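Local coordinates for protein tetraacyldisaccharide 4'-kinase (Aquifex aeolicus, PDB 4ITL) that probably transfers the gamma-phosphate of ATP to the 4'-position of a tetraacyldisaccharide 1-phosphate, forming lipid IVA in lipid A biosynthesis, at residues K30-P35 against H143-R148; C68-G73 against E117-G122; K225-I230 against G272-T277. All coordinates share one frame; numbering follows the deposited sequence.

Contact 1 (K30-P35 against H143-R148)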
# COMPACT_ATOMS: atom_id res chain seq x y z
N LYS A 30 -24.56 -5.23 -8.85
CA LYS A 30 -23.77 -6.06 -9.72
C LYS A 30 -22.34 -6.18 -9.22
O LYS A 30 -21.70 -5.19 -8.82
CB LYS A 30 -23.74 -5.57 -11.17
CG LYS A 30 -23.16 -6.65 -12.06
CD LYS A 30 -23.54 -6.53 -13.50
CE LYS A 30 -22.89 -5.35 -14.21
NZ LYS A 30 -23.12 -5.46 -15.69
N ILE A 31 -21.86 -7.41 -9.28
CA ILE A 31 -20.48 -7.70 -9.04
C ILE A 31 -19.93 -8.25 -10.34
O ILE A 31 -20.36 -9.29 -10.78
CB ILE A 31 -20.35 -8.75 -7.94
CG1 ILE A 31 -20.91 -8.20 -6.63
CG2 ILE A 31 -18.90 -9.11 -7.75
CD1 ILE A 31 -20.95 -9.21 -5.55
N LYS A 32 -19.00 -7.54 -10.97
CA LYS A 32 -18.48 -7.95 -12.28
C LYS A 32 -17.25 -8.85 -12.13
O LYS A 32 -16.56 -8.83 -11.11
CB LYS A 32 -18.06 -6.72 -13.09
CG LYS A 32 -19.11 -5.61 -13.24
CD LYS A 32 -18.64 -4.56 -14.28
CE LYS A 32 -18.93 -3.12 -13.86
NZ LYS A 32 -17.71 -2.22 -13.56
N LYS A 33 -16.95 -9.62 -13.16
CA LYS A 33 -15.88 -10.60 -13.05
C LYS A 33 -14.92 -10.57 -14.22
O LYS A 33 -15.33 -10.65 -15.38
CB LYS A 33 -16.45 -12.01 -12.91
CG LYS A 33 -15.37 -13.07 -12.80
CD LYS A 33 -15.84 -14.30 -12.05
CE LYS A 33 -14.93 -15.50 -12.32
NZ LYS A 33 -13.47 -15.24 -12.10
N LEU A 34 -13.63 -10.43 -13.89
CA LEU A 34 -12.57 -10.51 -14.87
C LEU A 34 -12.25 -11.97 -15.13
O LEU A 34 -12.36 -12.80 -14.24
CB LEU A 34 -11.31 -9.81 -14.36
CG LEU A 34 -11.39 -8.29 -14.33
CD1 LEU A 34 -10.23 -7.66 -13.53
CD2 LEU A 34 -11.45 -7.78 -15.78
N PRO A 35 -11.84 -12.28 -16.35
CA PRO A 35 -11.54 -13.65 -16.78
C PRO A 35 -10.17 -14.16 -16.38
O PRO A 35 -9.75 -15.18 -16.91
CB PRO A 35 -11.69 -13.57 -18.30
CG PRO A 35 -11.35 -12.15 -18.64
CD PRO A 35 -11.84 -11.33 -17.48
N HIS A 143 -14.17 -2.07 -2.75
CA HIS A 143 -14.56 -2.09 -4.15
C HIS A 143 -15.27 -3.39 -4.53
O HIS A 143 -14.77 -4.19 -5.31
CB HIS A 143 -13.35 -1.90 -5.05
CG HIS A 143 -13.67 -1.36 -6.40
ND1 HIS A 143 -14.17 -0.10 -6.60
CD2 HIS A 143 -13.58 -1.93 -7.63
CE1 HIS A 143 -14.36 0.10 -7.89
NE2 HIS A 143 -14.01 -1.00 -8.54
N ARG A 144 -16.47 -3.56 -3.99
CA ARG A 144 -17.19 -4.83 -4.05
C ARG A 144 -17.60 -5.21 -5.47
O ARG A 144 -17.77 -6.37 -5.78
CB ARG A 144 -18.41 -4.78 -3.13
CG ARG A 144 -18.04 -4.95 -1.68
CD ARG A 144 -18.64 -6.21 -1.09
NE ARG A 144 -19.47 -5.89 0.05
CZ ARG A 144 -20.23 -6.77 0.67
NH1 ARG A 144 -20.94 -6.37 1.71
NH2 ARG A 144 -20.28 -8.02 0.27
N LYS A 145 -17.77 -4.21 -6.31
CA LYS A 145 -18.31 -4.42 -7.64
C LYS A 145 -17.34 -5.22 -8.49
O LYS A 145 -17.70 -5.67 -9.57
CB LYS A 145 -18.68 -3.10 -8.31
CG LYS A 145 -17.55 -2.44 -9.08
CD LYS A 145 -17.82 -0.95 -9.26
CE LYS A 145 -19.04 -0.70 -10.13
NZ LYS A 145 -19.41 0.73 -10.18
N LEU A 146 -16.10 -5.37 -8.05
CA LEU A 146 -15.19 -6.28 -8.74
C LEU A 146 -14.99 -7.57 -7.96
O LEU A 146 -14.52 -7.56 -6.82
CB LEU A 146 -13.87 -5.63 -9.08
CG LEU A 146 -12.84 -6.53 -9.74
CD1 LEU A 146 -13.34 -7.01 -11.07
CD2 LEU A 146 -11.51 -5.76 -9.94
N HIS A 147 -15.39 -8.68 -8.56
CA HIS A 147 -15.15 -10.00 -7.97
C HIS A 147 -13.68 -10.20 -7.67
O HIS A 147 -12.86 -9.87 -8.49
CB HIS A 147 -15.57 -11.11 -8.95
CG HIS A 147 -15.24 -12.48 -8.45
ND1 HIS A 147 -16.01 -13.14 -7.52
CD2 HIS A 147 -14.18 -13.29 -8.70
CE1 HIS A 147 -15.45 -14.30 -7.24
NE2 HIS A 147 -14.34 -14.42 -7.94
N ARG A 148 -13.35 -10.76 -6.51
CA ARG A 148 -12.00 -11.17 -6.22
C ARG A 148 -12.04 -12.62 -5.83
O ARG A 148 -12.93 -13.04 -5.14
CB ARG A 148 -11.31 -10.32 -5.10
CG ARG A 148 -11.91 -10.39 -3.64
CD ARG A 148 -13.30 -9.75 -3.51
NE ARG A 148 -13.40 -8.51 -4.27
CZ ARG A 148 -12.94 -7.33 -3.87
NH1 ARG A 148 -12.37 -7.18 -2.68
NH2 ARG A 148 -13.09 -6.27 -4.65
O HOH W 1 -12.75 -10.94 -11.16

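Contact 2 (C68-G73 against E117-G122)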
# COMPACT_ATOMS: atom_id res chain seq x y z
N CYS A 68 -0.28 -7.85 -12.90
CA CYS A 68 -0.67 -6.46 -13.08
C CYS A 68 -1.38 -5.97 -11.83
O CYS A 68 -2.28 -6.64 -11.28
CB CYS A 68 -1.57 -6.31 -14.30
SG CYS A 68 -2.08 -4.64 -14.67
N ILE A 69 -0.95 -4.81 -11.35
CA ILE A 69 -1.54 -4.21 -10.15
C ILE A 69 -2.58 -3.22 -10.66
O ILE A 69 -2.29 -2.46 -11.58
CB ILE A 69 -0.48 -3.49 -9.35
CG1 ILE A 69 0.47 -4.51 -8.74
CG2 ILE A 69 -1.10 -2.68 -8.24
CD1 ILE A 69 1.75 -3.90 -8.22
N LEU A 70 -3.80 -3.30 -10.13
CA LEU A 70 -4.85 -2.35 -10.44
C LEU A 70 -5.07 -1.41 -9.29
O LEU A 70 -5.44 -1.82 -8.16
CB LEU A 70 -6.18 -3.05 -10.76
CG LEU A 70 -6.14 -4.03 -11.91
CD1 LEU A 70 -7.53 -4.73 -11.94
CD2 LEU A 70 -5.76 -3.36 -13.23
N SER A 71 -4.84 -0.13 -9.57
CA SER A 71 -4.77 0.86 -8.54
C SER A 71 -5.70 1.99 -8.93
O SER A 71 -6.06 2.16 -10.09
CB SER A 71 -3.29 1.31 -8.42
OG SER A 71 -3.13 2.29 -7.42
N ARG A 72 -6.23 2.68 -7.92
CA ARG A 72 -6.88 3.98 -8.10
C ARG A 72 -5.95 5.10 -8.56
O ARG A 72 -6.36 5.95 -9.34
CB ARG A 72 -7.64 4.39 -6.85
CG ARG A 72 -8.90 5.17 -7.13
CD ARG A 72 -9.89 5.04 -5.99
NE ARG A 72 -9.29 5.49 -4.73
CZ ARG A 72 -9.41 4.87 -3.55
NH1 ARG A 72 -8.81 5.40 -2.49
NH2 ARG A 72 -10.11 3.75 -3.41
N GLY A 73 -4.71 5.09 -8.09
CA GLY A 73 -3.83 6.24 -8.22
C GLY A 73 -4.26 7.56 -7.60
O GLY A 73 -4.50 8.54 -8.29
N GLU A 117 -10.28 4.40 -11.70
CA GLU A 117 -11.28 4.45 -10.63
C GLU A 117 -12.10 3.15 -10.64
O GLU A 117 -12.39 2.52 -9.61
CB GLU A 117 -12.19 5.65 -10.82
CG GLU A 117 -12.86 6.11 -9.54
CD GLU A 117 -11.87 6.54 -8.46
OE1 GLU A 117 -10.73 6.93 -8.80
OE2 GLU A 117 -12.23 6.47 -7.27
N ASP A 118 -12.42 2.73 -11.84
CA ASP A 118 -13.18 1.50 -12.04
C ASP A 118 -12.19 0.39 -12.36
O ASP A 118 -11.64 0.33 -13.46
CB ASP A 118 -14.18 1.70 -13.19
CG ASP A 118 -15.28 0.67 -13.17
OD1 ASP A 118 -16.46 1.06 -13.09
OD2 ASP A 118 -14.97 -0.54 -13.23
N ARG A 119 -11.95 -0.48 -11.38
CA ARG A 119 -10.89 -1.48 -11.49
C ARG A 119 -11.17 -2.48 -12.61
O ARG A 119 -10.22 -2.91 -13.29
CB ARG A 119 -10.74 -2.25 -10.19
CG ARG A 119 -9.65 -1.78 -9.34
CD ARG A 119 -9.87 -0.34 -8.98
NE ARG A 119 -9.45 -0.11 -7.61
CZ ARG A 119 -10.00 0.79 -6.81
NH1 ARG A 119 -10.98 1.58 -7.25
NH2 ARG A 119 -9.57 0.88 -5.57
N TYR A 120 -12.44 -2.86 -12.76
CA TYR A 120 -12.84 -3.79 -13.82
C TYR A 120 -12.38 -3.23 -15.18
O TYR A 120 -11.73 -3.92 -15.98
CB TYR A 120 -14.35 -4.05 -13.76
CG TYR A 120 -14.90 -4.94 -14.87
CD1 TYR A 120 -15.50 -4.39 -15.98
CD2 TYR A 120 -14.77 -6.32 -14.80
CE1 TYR A 120 -16.03 -5.22 -17.03
CE2 TYR A 120 -15.26 -7.15 -15.82
CZ TYR A 120 -15.87 -6.59 -16.93
OH TYR A 120 -16.31 -7.43 -17.90
N LYS A 121 -12.68 -1.95 -15.41
CA LYS A 121 -12.24 -1.23 -16.62
C LYS A 121 -10.71 -1.23 -16.78
O LYS A 121 -10.18 -1.38 -17.88
CB LYS A 121 -12.68 0.24 -16.55
CG LYS A 121 -13.95 0.55 -17.24
CD LYS A 121 -15.14 0.04 -16.43
CE LYS A 121 -16.51 0.17 -17.20
NZ LYS A 121 -17.66 -0.59 -16.56
N GLY A 122 -10.00 -1.02 -15.69
CA GLY A 122 -8.55 -1.10 -15.74
C GLY A 122 -8.11 -2.49 -16.17
O GLY A 122 -7.18 -2.65 -16.96
O HOH W 2 -7.14 -0.93 -6.17
O HOH W 3 -8.70 7.35 -10.61

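Contact 3 (K225-I230 against G272-T277)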
# COMPACT_ATOMS: atom_id res chain seq x y z
N LYS A 225 26.13 7.77 10.55
CA LYS A 225 26.86 7.62 11.79
C LYS A 225 27.48 8.92 12.21
O LYS A 225 28.25 9.54 11.46
CB LYS A 225 27.94 6.55 11.69
CG LYS A 225 28.98 6.65 12.80
CD LYS A 225 28.32 6.81 14.17
CE LYS A 225 29.25 6.45 15.32
NZ LYS A 225 29.19 7.49 16.39
N GLU A 226 27.15 9.31 13.43
CA GLU A 226 27.66 10.54 14.02
C GLU A 226 27.14 11.71 13.25
O GLU A 226 27.75 12.78 13.21
CB GLU A 226 29.17 10.54 14.03
CG GLU A 226 29.72 11.50 15.03
CD GLU A 226 31.07 11.05 15.51
OE1 GLU A 226 31.35 9.83 15.35
OE2 GLU A 226 31.84 11.89 16.04
N ARG A 227 26.00 11.48 12.61
CA ARG A 227 25.26 12.53 11.99
C ARG A 227 23.92 12.53 12.69
O ARG A 227 23.39 11.50 13.03
CB ARG A 227 25.12 12.24 10.49
CG ARG A 227 26.47 11.97 9.80
CD ARG A 227 27.38 13.18 9.84
NE ARG A 227 27.10 14.13 8.76
CZ ARG A 227 26.34 15.22 8.88
NH1 ARG A 227 25.77 15.53 10.04
NH2 ARG A 227 26.16 16.01 7.83
N GLU A 228 23.44 13.72 12.99
CA GLU A 228 22.05 13.91 13.32
C GLU A 228 21.40 14.26 11.98
O GLU A 228 21.98 15.05 11.22
CB GLU A 228 21.89 15.08 14.27
CG GLU A 228 22.45 14.88 15.62
CD GLU A 228 22.83 16.21 16.26
OE1 GLU A 228 23.43 17.06 15.56
OE2 GLU A 228 22.53 16.40 17.45
N VAL A 229 20.25 13.68 11.69
CA VAL A 229 19.59 13.90 10.41
C VAL A 229 18.35 14.75 10.61
O VAL A 229 17.84 14.89 11.72
CB VAL A 229 19.11 12.58 9.74
CG1 VAL A 229 20.26 11.64 9.51
CG2 VAL A 229 18.04 11.92 10.56
N ILE A 230 17.86 15.31 9.53
CA ILE A 230 16.54 15.88 9.54
C ILE A 230 15.69 14.87 8.82
O ILE A 230 15.95 14.56 7.67
CB ILE A 230 16.50 17.23 8.82
CG1 ILE A 230 17.33 18.23 9.61
CG2 ILE A 230 15.07 17.69 8.68
CD1 ILE A 230 17.93 19.39 8.78
N GLY A 272 24.78 21.06 3.70
CA GLY A 272 25.47 20.50 4.86
C GLY A 272 24.62 19.53 5.67
O GLY A 272 25.13 18.85 6.55
N GLU A 273 23.32 19.45 5.38
CA GLU A 273 22.43 18.61 6.20
C GLU A 273 22.16 17.29 5.52
O GLU A 273 22.22 17.20 4.31
CB GLU A 273 21.08 19.30 6.47
CG GLU A 273 21.20 20.57 7.29
CD GLU A 273 21.66 20.32 8.73
OE1 GLU A 273 21.46 19.20 9.25
OE2 GLU A 273 22.22 21.24 9.36
N ILE A 274 21.86 16.28 6.33
CA ILE A 274 21.46 14.97 5.81
C ILE A 274 20.00 14.74 6.15
O ILE A 274 19.60 14.93 7.30
CB ILE A 274 22.26 13.82 6.46
CG1 ILE A 274 23.77 14.06 6.38
CG2 ILE A 274 21.88 12.50 5.81
CD1 ILE A 274 24.36 13.85 4.98
N TYR A 275 19.23 14.34 5.14
CA TYR A 275 17.80 14.16 5.24
C TYR A 275 17.46 12.69 5.08
O TYR A 275 18.05 12.00 4.23
CB TYR A 275 17.10 14.94 4.14
CG TYR A 275 17.20 16.42 4.30
CD1 TYR A 275 16.27 17.10 5.07
CD2 TYR A 275 18.24 17.15 3.71
CE1 TYR A 275 16.37 18.49 5.25
CE2 TYR A 275 18.34 18.53 3.88
CZ TYR A 275 17.40 19.19 4.65
OH TYR A 275 17.48 20.54 4.83
N LEU A 276 16.56 12.22 5.94
CA LEU A 276 16.10 10.84 5.93
C LEU A 276 14.58 10.78 5.81
O LEU A 276 13.87 11.44 6.55
CB LEU A 276 16.56 10.11 7.19
CG LEU A 276 16.26 8.62 7.25
CD1 LEU A 276 17.14 7.84 6.29
CD2 LEU A 276 16.43 8.10 8.67
N THR A 277 14.12 9.96 4.89
CA THR A 277 12.73 9.98 4.43
C THR A 277 12.36 8.58 3.96
O THR A 277 13.11 7.64 4.18
CB THR A 277 12.49 11.02 3.33
OG1 THR A 277 11.09 11.20 3.14
CG2 THR A 277 13.13 10.59 2.03
O HOH W 4 21.91 16.84 9.00

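Contact 1 (K30-P35 against H143-R148)
K32 pairs its backbone with the two neighbours of L146 in a single beta bridge: K32 N donates to K145 O at 2.7 Å, and H147 N donates to K32 O at 2.8 Å. The second bond meets its acceptor almost in line with the carbonyl (C=O...N 170°). The nearest-CA pairs I31-K145, K32-L146 and K33-H147 advance in step, so the segments run the same way, and a water between L34 N and H147 O extends the pairing.

I31 CG2 touches both R144 O and H147 N, each at 3.6 Å. With CG anti to the backbone N in both (chi1 180° and 175°), K33 and H147 run alongside one another from the paired backbones, and K33 CD comes over one imidazole face, 4.2 Å from the H147 ring centroid, a CH-pi contact; H147 NE2 bonds to D149. On the buried side, L34 CG meets L146 CD1 at 4.0 Å. R148 turns back and grips L146 O side-on through NE and NH2, both 2.9 Å away and in the guanidinium plane.

The bridge ties the loop before strand 38-43 to the loop before strand 150-155, parallel neighbours in the sheet. Main chain, water and guanidinium satisfy the carbonyls of K145, L146 and H147, whereas K33 contributes its aliphatic CD. K32 NZ and K145 NZ lie 4.8 Å apart, D118 being a weak, long-range partner of K32.

Contact 2 (C68-G73 against E117-G122)
The R119 guanidinium has R72 CB over one face, 4.0 Å above the plane and displaced toward the rim, while E117 O and a water lie at its edge, in plane. This is a strand-to-helix junction of the P-loop NTPase fold: R119 opens helix 119-130, and R72 follows strand 67-71. R119 NH1 donates to E117 O at 2.9 Å; the water at the edge accepts from R119 NE and donates to L70 O, bridging helix and strand without direct bonding. The R72 guanidinium is turned 75° from that of R119, their NH2 atoms 3.6 Å apart, and the side chain of R72 lies about 7 Å from the bound nucleotide analogue ACP.

The E117 chain bends at chi2 (61°), carrying its carboxylate back to R72, E117 OE1 against R72 CG and OE2 against CD, both at 3.0 Å, though disorder in R72 makes these short contacts uncertain. The two planes are 39° apart, R72 NE stays 4.0 Å from E117 OE2, beyond salt-bridge range, and D139 is a weak, long-range partner of R72 NH1. Deeper in, L70 sends CD1 to R119 O at 3.5 Å and CD2 against the main chain of G122, where a side chain would point at the leucine.

Cutting R119 back to an alanine would probably leave E117 O without its NH1 donor, break the water link to L70 O and open a gap beside R72 CB. D118 N-caps the helix, its OD2 accepting weakly from K121 N. A further water donates to both R72 O and E117 OE1, the latter at 2.8 Å.

Contact 3 (K225-I230 against G272-T277)
I230 is gripped through both its own N-H and its own C=O in a parallel beta bridge with Y275: I230 N donates to I274 O at 2.9 Å, and L276 N donates to I230 O at 3.0 Å. Between these bonds, Y275 CA approaches the same I230 O in a CA-H...O contact. The bridge joins strand 229-234 to strand 275-277, inner members of a parallel array that strands 252-258 and 291-300 continue.

I230 and Y275 point the same way, I230 CG2 lying 3.8 Å from Y275 CE1. V229 spreads its two methyls, CG1 to I274 CG2 and CG2 to L276 CB, each at 4.1 Å. Toward the start of both segments, R227 bends at chi2 and chi3 (-64° and -84°) and lays one guanidinium face over I274 CG1, which sits 3.3 Å from the plane and displaced toward the rim. In that plane, R227 NH2 donates to G272 O, though the angle at the hydrogen is a slack 136°.

Outside this shell, Y275 OH is hydrogen-bonded to E270 N and its ring meets F267 edge-to-face. E273 is salt-bridged to K253 through OE1, the oxygen lying 3.6 Å from I230 CD1.

In the fold
Contacts 1 and 2 are neighbours, their centres 12 Å apart, and contact 2 is nested along the chain within the loop that contact 1 closes. They touch directly: K33 O packs on Y120 CE2 of helix 119-130, and K32 NZ approaches D118 OD2 at its cap. Strand 134-137 is common ground, receiving L34 and L146 from contact 1 and L70 and R119 from contact 2. Contact 3 comes later in sequence and lies across the chain's centre, about 47 and 38 Å from the centres of contacts 1 and 2. The side chains of R72 and L276 lie about 7 and 8 Å from the bound ACP, so the nucleotide lies between contacts 2 and 3, touched by neither.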